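Local coordinates for protein probable glucarate dehydratase (PDB 3VDG) that probably dehydrates glucarate, as a metal-dependent lyase of the enolase superfamily built from a capping domain and a modified TIM barrel, at residues N26-R34 with A89-F98; A162-S170 with F388-P396. All coordinates share one frame; numbering follows the deposited sequence.

How the contacts relate
From the N terminus the chain enters the antiparallel three-stranded sheet of what is, by family, the capping domain. Contact 1 closes the loop that holds strands 55-65 and 70-75, joining the start of strand 30-41 to the turn that follows helix 79-92. Only after it is complete does the chain reach 162-170, so the two contacts stand in series, neither nesting nor crossing. Contact 2 closes a much longer loop, spanning most of the barrel, by pairing its first strand, 166-174, with the late hairpin 388-394. Their centres lie 32 Å apart and their nearest atoms about 16 Å, without touching, yet both border the second subunit.

Contact 1 of 2, residues N26-R34 with A89-F98; sequences NRIRITGAR and AHAIVGRSVF
I30 drives its side chain into the turn region of 89-98, where its CD1 meets CD1 of I92 at 3.9 Å and its CG1 lies 4.0 Å from CG1 of V97. CG1 stands anti to the carbonyl carbon (chi1 -67°), which sends the longer branch between these two residues, a place suited to a branched aliphatic chain. The backbone is gripped here as well: I30 N bonds to R95 O (2.9 Å), while I30 O accepts from G94 N (2.8 Å) and R29 NH1, arriving from opposite faces of the carbonyl plane. G94, with its positive phi, fits the third position of the type II turn I92-R95. Beyond the single bridge of R29 with S96, I28 O accepts from V97 N, and I28 CG2 reaches the edge of the F98 ring. A water bridges I28 N and S96 OG. The solvent side is looser: long, charged R27 suits this exposed edge, its extended chain bringing NH2 to 2.9 Å from G94 O but at a poor angle. Among its neighbours, I30 and I92 both pack on I103 of helix 100-111, I28 on V146 and A33 on F139 of helix 131-151, while strand 30-41 pairs with strand 55-65.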
# COMPACT_ATOMS: atom_id res chain seq x y z
N ASN A 26 -7.05 18.74 19.85
CA ASN A 26 -5.99 18.14 19.05
C ASN A 26 -6.49 17.81 17.64
O ASN A 26 -6.09 16.81 17.01
CB ASN A 26 -5.45 16.88 19.73
CG ASN A 26 -4.16 16.40 19.09
OD1 ASN A 26 -3.39 17.20 18.57
ND2 ASN A 26 -3.95 15.08 19.09
N ARG A 27 -7.37 18.67 17.14
CA ARG A 27 -8.09 18.42 15.89
C ARG A 27 -7.80 19.50 14.85
O ARG A 27 -7.81 20.71 15.16
CB ARG A 27 -9.60 18.33 16.16
CG ARG A 27 -10.48 18.18 14.91
CD ARG A 27 -11.88 17.68 15.27
NE ARG A 27 -12.78 17.62 14.11
CZ ARG A 27 -12.84 16.58 13.28
NH1 ARG A 27 -12.07 15.51 13.48
NH2 ARG A 27 -13.68 16.60 12.25
N ILE A 28 -7.52 19.07 13.63
CA ILE A 28 -7.36 20.00 12.50
C ILE A 28 -8.19 19.49 11.33
O ILE A 28 -7.92 18.42 10.77
CB ILE A 28 -5.89 20.22 12.11
CG1 ILE A 28 -5.79 21.01 10.79
CG2 ILE A 28 -5.12 18.90 12.07
CD1 ILE A 28 -4.38 21.49 10.53
N ARG A 29 -9.22 20.23 10.99
CA ARG A 29 -10.22 19.72 10.09
C ARG A 29 -10.54 20.74 9.00
O ARG A 29 -10.23 21.94 9.11
CB ARG A 29 -11.47 19.30 10.87
CG ARG A 29 -12.13 20.42 11.67
CD ARG A 29 -13.12 21.20 10.81
NE ARG A 29 -13.91 22.14 11.60
CZ ARG A 29 -14.94 22.84 11.12
NH1 ARG A 29 -15.32 22.69 9.85
NH2 ARG A 29 -15.61 23.65 11.91
N ILE A 30 -11.16 20.25 7.94
CA ILE A 30 -11.40 21.04 6.76
C ILE A 30 -12.58 21.99 6.98
O ILE A 30 -13.62 21.56 7.49
CB ILE A 30 -11.73 20.09 5.58
CG1 ILE A 30 -10.48 19.25 5.23
CG2 ILE A 30 -12.27 20.88 4.38
CD1 ILE A 30 -10.79 17.99 4.43
N THR A 31 -12.42 23.26 6.59
CA THR A 31 -13.51 24.22 6.68
C THR A 31 -14.09 24.55 5.30
O THR A 31 -15.20 25.04 5.19
CB THR A 31 -13.06 25.52 7.38
OG1 THR A 31 -11.92 26.04 6.71
CG2 THR A 31 -12.72 25.25 8.87
N GLY A 32 -13.35 24.25 4.25
CA GLY A 32 -13.81 24.56 2.89
C GLY A 32 -12.69 24.34 1.90
O GLY A 32 -11.55 24.08 2.30
N ALA A 33 -13.01 24.42 0.61
CA ALA A 33 -12.00 24.38 -0.44
C ALA A 33 -12.32 25.45 -1.48
O ALA A 33 -13.47 25.65 -1.85
CB ALA A 33 -11.97 23.02 -1.09
N ARG A 34 -11.28 26.12 -1.94
CA ARG A 34 -11.38 27.05 -3.07
C ARG A 34 -10.77 26.35 -4.29
O ARG A 34 -9.61 25.97 -4.26
CB ARG A 34 -10.59 28.32 -2.74
CG ARG A 34 -11.22 29.12 -1.61
CD ARG A 34 -10.29 30.21 -1.13
NE ARG A 34 -9.24 29.68 -0.26
CZ ARG A 34 -8.06 30.27 -0.12
NH1 ARG A 34 -7.79 31.38 -0.79
NH2 ARG A 34 -7.14 29.76 0.68
N ALA A 89 -15.82 18.86 -2.41
CA ALA A 89 -15.45 19.88 -1.43
C ALA A 89 -16.56 20.03 -0.39
O ALA A 89 -16.29 20.10 0.82
CB ALA A 89 -15.19 21.21 -2.11
N HIS A 90 -17.81 20.06 -0.84
CA HIS A 90 -18.94 20.22 0.08
C HIS A 90 -19.06 19.03 1.00
O HIS A 90 -19.31 19.17 2.21
CB HIS A 90 -20.24 20.44 -0.69
CG HIS A 90 -21.47 20.57 0.19
ND1 HIS A 90 -21.75 21.70 0.88
CD2 HIS A 90 -22.49 19.67 0.48
CE1 HIS A 90 -22.89 21.53 1.58
NE2 HIS A 90 -23.34 20.29 1.33
N ALA A 91 -18.85 17.84 0.45
CA ALA A 91 -18.99 16.59 1.21
C ALA A 91 -17.97 16.40 2.33
O ALA A 91 -18.20 15.64 3.28
CB ALA A 91 -18.92 15.39 0.26
N ILE A 92 -16.82 17.05 2.23
CA ILE A 92 -15.73 16.74 3.18
C ILE A 92 -15.49 17.83 4.20
O ILE A 92 -14.61 17.70 5.04
CB ILE A 92 -14.41 16.38 2.48
CG1 ILE A 92 -13.90 17.57 1.69
CG2 ILE A 92 -14.65 15.21 1.53
CD1 ILE A 92 -12.54 17.31 1.04
N VAL A 93 -16.27 18.91 4.15
CA VAL A 93 -16.18 19.92 5.22
C VAL A 93 -16.45 19.25 6.57
O VAL A 93 -17.37 18.43 6.71
CB VAL A 93 -17.16 21.10 4.97
CG1 VAL A 93 -17.20 22.03 6.18
CG2 VAL A 93 -16.74 21.86 3.72
N GLY A 94 -15.63 19.58 7.57
CA GLY A 94 -15.80 18.99 8.88
C GLY A 94 -15.07 17.66 9.05
O GLY A 94 -15.42 16.89 9.92
N ARG A 95 -14.05 17.39 8.23
CA ARG A 95 -13.30 16.13 8.37
C ARG A 95 -11.83 16.42 8.63
O ARG A 95 -11.27 17.33 8.04
CB ARG A 95 -13.44 15.25 7.12
CG ARG A 95 -14.88 14.91 6.79
CD ARG A 95 -15.49 14.02 7.87
NE ARG A 95 -16.94 13.94 7.71
CZ ARG A 95 -17.72 13.11 8.41
NH1 ARG A 95 -17.18 12.31 9.31
NH2 ARG A 95 -19.02 13.09 8.20
N SER A 96 -11.21 15.64 9.51
CA SER A 96 -9.78 15.78 9.82
C SER A 96 -8.94 15.56 8.57
O SER A 96 -9.23 14.65 7.81
CB SER A 96 -9.37 14.71 10.83
OG SER A 96 -7.97 14.71 11.00
N VAL A 97 -7.88 16.34 8.39
CA VAL A 97 -7.02 16.17 7.22
C VAL A 97 -6.20 14.90 7.34
O VAL A 97 -5.56 14.51 6.38
CB VAL A 97 -6.05 17.36 7.00
CG1 VAL A 97 -6.82 18.64 6.67
CG2 VAL A 97 -5.14 17.58 8.21
N PHE A 98 -6.20 14.26 8.51
CA PHE A 98 -5.53 12.97 8.67
C PHE A 98 -6.46 11.80 8.34
O PHE A 98 -6.01 10.65 8.22
CB PHE A 98 -4.98 12.82 10.10
CG PHE A 98 -3.79 13.70 10.38
CD1 PHE A 98 -2.50 13.25 10.14
CD2 PHE A 98 -3.97 14.99 10.88
CE1 PHE A 98 -1.40 14.05 10.38
CE2 PHE A 98 -2.87 15.80 11.12
CZ PHE A 98 -1.59 15.33 10.88
O HOH W 1 -7.53 16.25 13.37

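Contact 2 of 2, residues A162-S170 with F388-P396; sequences AVRDAVPFS and FCDGEVQVP
F169 and F388 turn their rings alike, each with CG anti to its own carbonyl carbon (chi1 -73° and -74°), and this brings the edge of F388 toward the face of F169. The rings form a T-shaped pair, with the centroids of F169 and F388 5.6 Å apart and their planes at 64°. The backbone frame is an antiparallel pairing in which the first strand of the enolase-type barrel, 166-174, takes on a hairpin, 388-394, as an addition outside the parallel strands. V393 CG2 fills the angle between the rings: it sits 3.5 Å above the plane of the F388 ring, over its centre, and 3.7 Å from F169 CE2. A compact branched residue suits this wedge. F169 also packs on L352 of helix 349-360, and F388 meets W373 and Y208, so the pair is continued by further aromatic and aliphatic side chains.

V167 and V393 form the hydrogen-bonded pair, bonding in both directions, with V167 N 2.8 Å from V393 O. P168 lies opposite E392 in a non-hydrogen-bonded pair, where proline's lack of an N-H costs the pairing nothing. Next along, F169 N gives a nearly axial bond to G391 O (2.9 Å). G391 belongs to the type I' turn C389-E392, and its positive phi is one that glycine adopts easily; D390 before it shares the positive phi that this turn requires. On the face shared by A166, P168, E392 and Q394, the E392 chain, extended beyond CG, carries its carboxylate over to the small A166, with E392 CD 3.5 Å from A166 CB in one of its two conformers. At the other end V395 N bonds to D165 O, and a water donates both to D165 O (3.1 Å) and to V395 O (3.0 Å).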
# COMPACT_ATOMS: atom_id res chain seq x y z
N ALA A 162 11.82 9.53 2.16
CA ALA A 162 12.61 9.53 0.93
C ALA A 162 13.60 8.38 0.96
O ALA A 162 14.16 8.05 2.02
CB ALA A 162 13.36 10.85 0.78
N VAL A 163 13.83 7.77 -0.20
CA VAL A 163 14.93 6.82 -0.35
C VAL A 163 16.00 7.39 -1.30
O VAL A 163 17.03 6.77 -1.50
CB VAL A 163 14.48 5.44 -0.87
CG1 VAL A 163 13.48 4.81 0.09
CG2 VAL A 163 13.88 5.55 -2.28
N ARG A 164 15.74 8.56 -1.89
CA ARG A 164 16.70 9.22 -2.80
C ARG A 164 16.52 10.73 -2.61
O ARG A 164 15.44 11.18 -2.24
CB ARG A 164 16.49 8.81 -4.27
CG ARG A 164 15.07 9.02 -4.81
CD ARG A 164 14.87 8.41 -6.20
NE ARG A 164 15.03 6.95 -6.23
CZ ARG A 164 14.07 6.07 -5.97
NH1 ARG A 164 14.34 4.78 -6.01
NH2 ARG A 164 12.84 6.47 -5.64
N ASP A 165 17.57 11.51 -2.86
CA ASP A 165 17.45 12.94 -2.57
C ASP A 165 16.96 13.75 -3.77
O ASP A 165 16.62 14.93 -3.63
CB ASP A 165 18.73 13.52 -1.95
CG ASP A 165 19.90 13.55 -2.92
OD1 ASP A 165 20.98 14.03 -2.52
OD2 ASP A 165 19.74 13.11 -4.08
N ALA A 166 16.90 13.13 -4.94
CA ALA A 166 16.52 13.84 -6.15
C ALA A 166 15.80 12.88 -7.08
O ALA A 166 16.09 11.69 -7.06
CB ALA A 166 17.78 14.36 -6.85
N VAL A 167 14.88 13.38 -7.88
CA VAL A 167 14.09 12.53 -8.77
C VAL A 167 14.42 12.83 -10.24
O VAL A 167 14.25 13.96 -10.69
CB VAL A 167 12.59 12.76 -8.54
CG1 VAL A 167 11.78 11.97 -9.56
CG2 VAL A 167 12.21 12.34 -7.12
N PRO A 168 14.88 11.82 -10.99
CA PRO A 168 15.22 12.01 -12.40
C PRO A 168 13.98 12.01 -13.29
O PRO A 168 13.05 11.23 -13.07
CB PRO A 168 16.14 10.81 -12.71
CG PRO A 168 15.75 9.77 -11.72
CD PRO A 168 15.34 10.52 -10.47
N PHE A 169 13.97 12.90 -14.28
CA PHE A 169 12.88 13.00 -15.23
C PHE A 169 13.40 12.78 -16.65
O PHE A 169 14.61 12.88 -16.91
CB PHE A 169 12.21 14.36 -15.15
CG PHE A 169 11.37 14.54 -13.92
CD1 PHE A 169 9.99 14.37 -13.96
CD2 PHE A 169 11.96 14.88 -12.70
CE1 PHE A 169 9.20 14.53 -12.82
CE2 PHE A 169 11.19 15.05 -11.56
CZ PHE A 169 9.81 14.87 -11.62
N SER A 170 12.49 12.49 -17.57
CA SER A 170 12.86 12.30 -18.97
C SER A 170 12.56 13.55 -19.80
O SER A 170 11.78 14.41 -19.38
CB SER A 170 12.12 11.10 -19.56
OG SER A 170 10.73 11.31 -19.48
N PHE A 388 15.30 22.19 -11.92
CA PHE A 388 15.88 21.02 -12.56
C PHE A 388 17.39 21.21 -12.66
O PHE A 388 17.86 22.26 -13.07
CB PHE A 388 15.31 20.83 -13.95
CG PHE A 388 13.91 20.31 -13.95
CD1 PHE A 388 13.66 18.96 -14.21
CD2 PHE A 388 12.84 21.14 -13.65
CE1 PHE A 388 12.36 18.47 -14.21
CE2 PHE A 388 11.54 20.65 -13.64
CZ PHE A 388 11.30 19.32 -13.92
N CYS A 389 18.14 20.19 -12.29
CA CYS A 389 19.59 20.26 -12.43
C CYS A 389 20.06 18.89 -12.84
O CYS A 389 19.78 17.88 -12.17
CB CYS A 389 20.27 20.69 -11.12
SG CYS A 389 22.08 20.69 -11.25
N ASP A 390 20.74 18.83 -13.98
CA ASP A 390 21.19 17.56 -14.51
C ASP A 390 20.04 16.56 -14.60
O ASP A 390 20.21 15.36 -14.35
CB ASP A 390 22.30 16.97 -13.63
CG ASP A 390 23.55 17.84 -13.61
OD1 ASP A 390 23.71 18.67 -14.53
OD2 ASP A 390 24.37 17.70 -12.68
N GLY A 391 18.87 17.05 -14.99
CA GLY A 391 17.77 16.14 -15.35
C GLY A 391 16.94 15.70 -14.14
O GLY A 391 16.03 14.90 -14.28
N GLU A 392 17.24 16.23 -12.95
CA GLU A 392 16.56 15.77 -11.74
C GLU A 392 16.13 16.95 -10.88
O GLU A 392 16.65 18.07 -11.02
CB GLU A 392 17.46 14.82 -10.95
CG GLU A 392 18.79 15.44 -10.58
CD GLU A 392 19.71 14.51 -9.81
OE1 GLU A 392 20.61 15.04 -9.12
OE2 GLU A 392 19.54 13.28 -9.90
N VAL A 393 15.13 16.71 -10.03
CA VAL A 393 14.63 17.73 -9.10
C VAL A 393 14.90 17.23 -7.68
O VAL A 393 14.52 16.11 -7.34
CB VAL A 393 13.11 17.94 -9.24
CG1 VAL A 393 12.63 19.03 -8.27
CG2 VAL A 393 12.74 18.28 -10.69
N GLN A 394 15.56 18.03 -6.88
CA GLN A 394 15.84 17.67 -5.51
C GLN A 394 14.53 17.63 -4.70
O GLN A 394 13.74 18.48 -4.85
CB GLN A 394 16.82 18.67 -4.92
CG GLN A 394 17.20 18.32 -3.52
CD GLN A 394 18.54 18.92 -3.07
OE1 GLN A 394 18.77 20.12 -3.19
NE2 GLN A 394 19.41 18.07 -2.55
N VAL A 395 14.33 16.63 -3.86
CA VAL A 395 13.09 16.57 -3.08
C VAL A 395 13.13 17.69 -2.03
O VAL A 395 14.13 17.84 -1.35
CB VAL A 395 12.85 15.16 -2.48
CG1 VAL A 395 13.96 14.75 -1.53
CG2 VAL A 395 11.50 15.08 -1.78
N PRO A 396 12.06 18.51 -1.94
CA PRO A 396 12.06 19.57 -0.91
C PRO A 396 12.13 18.95 0.49
O PRO A 396 11.51 17.91 0.74
CB PRO A 396 10.71 20.26 -1.12
CG PRO A 396 10.36 20.01 -2.56
CD PRO A 396 10.90 18.62 -2.84
O HOH W 2 16.83 16.65 -1.04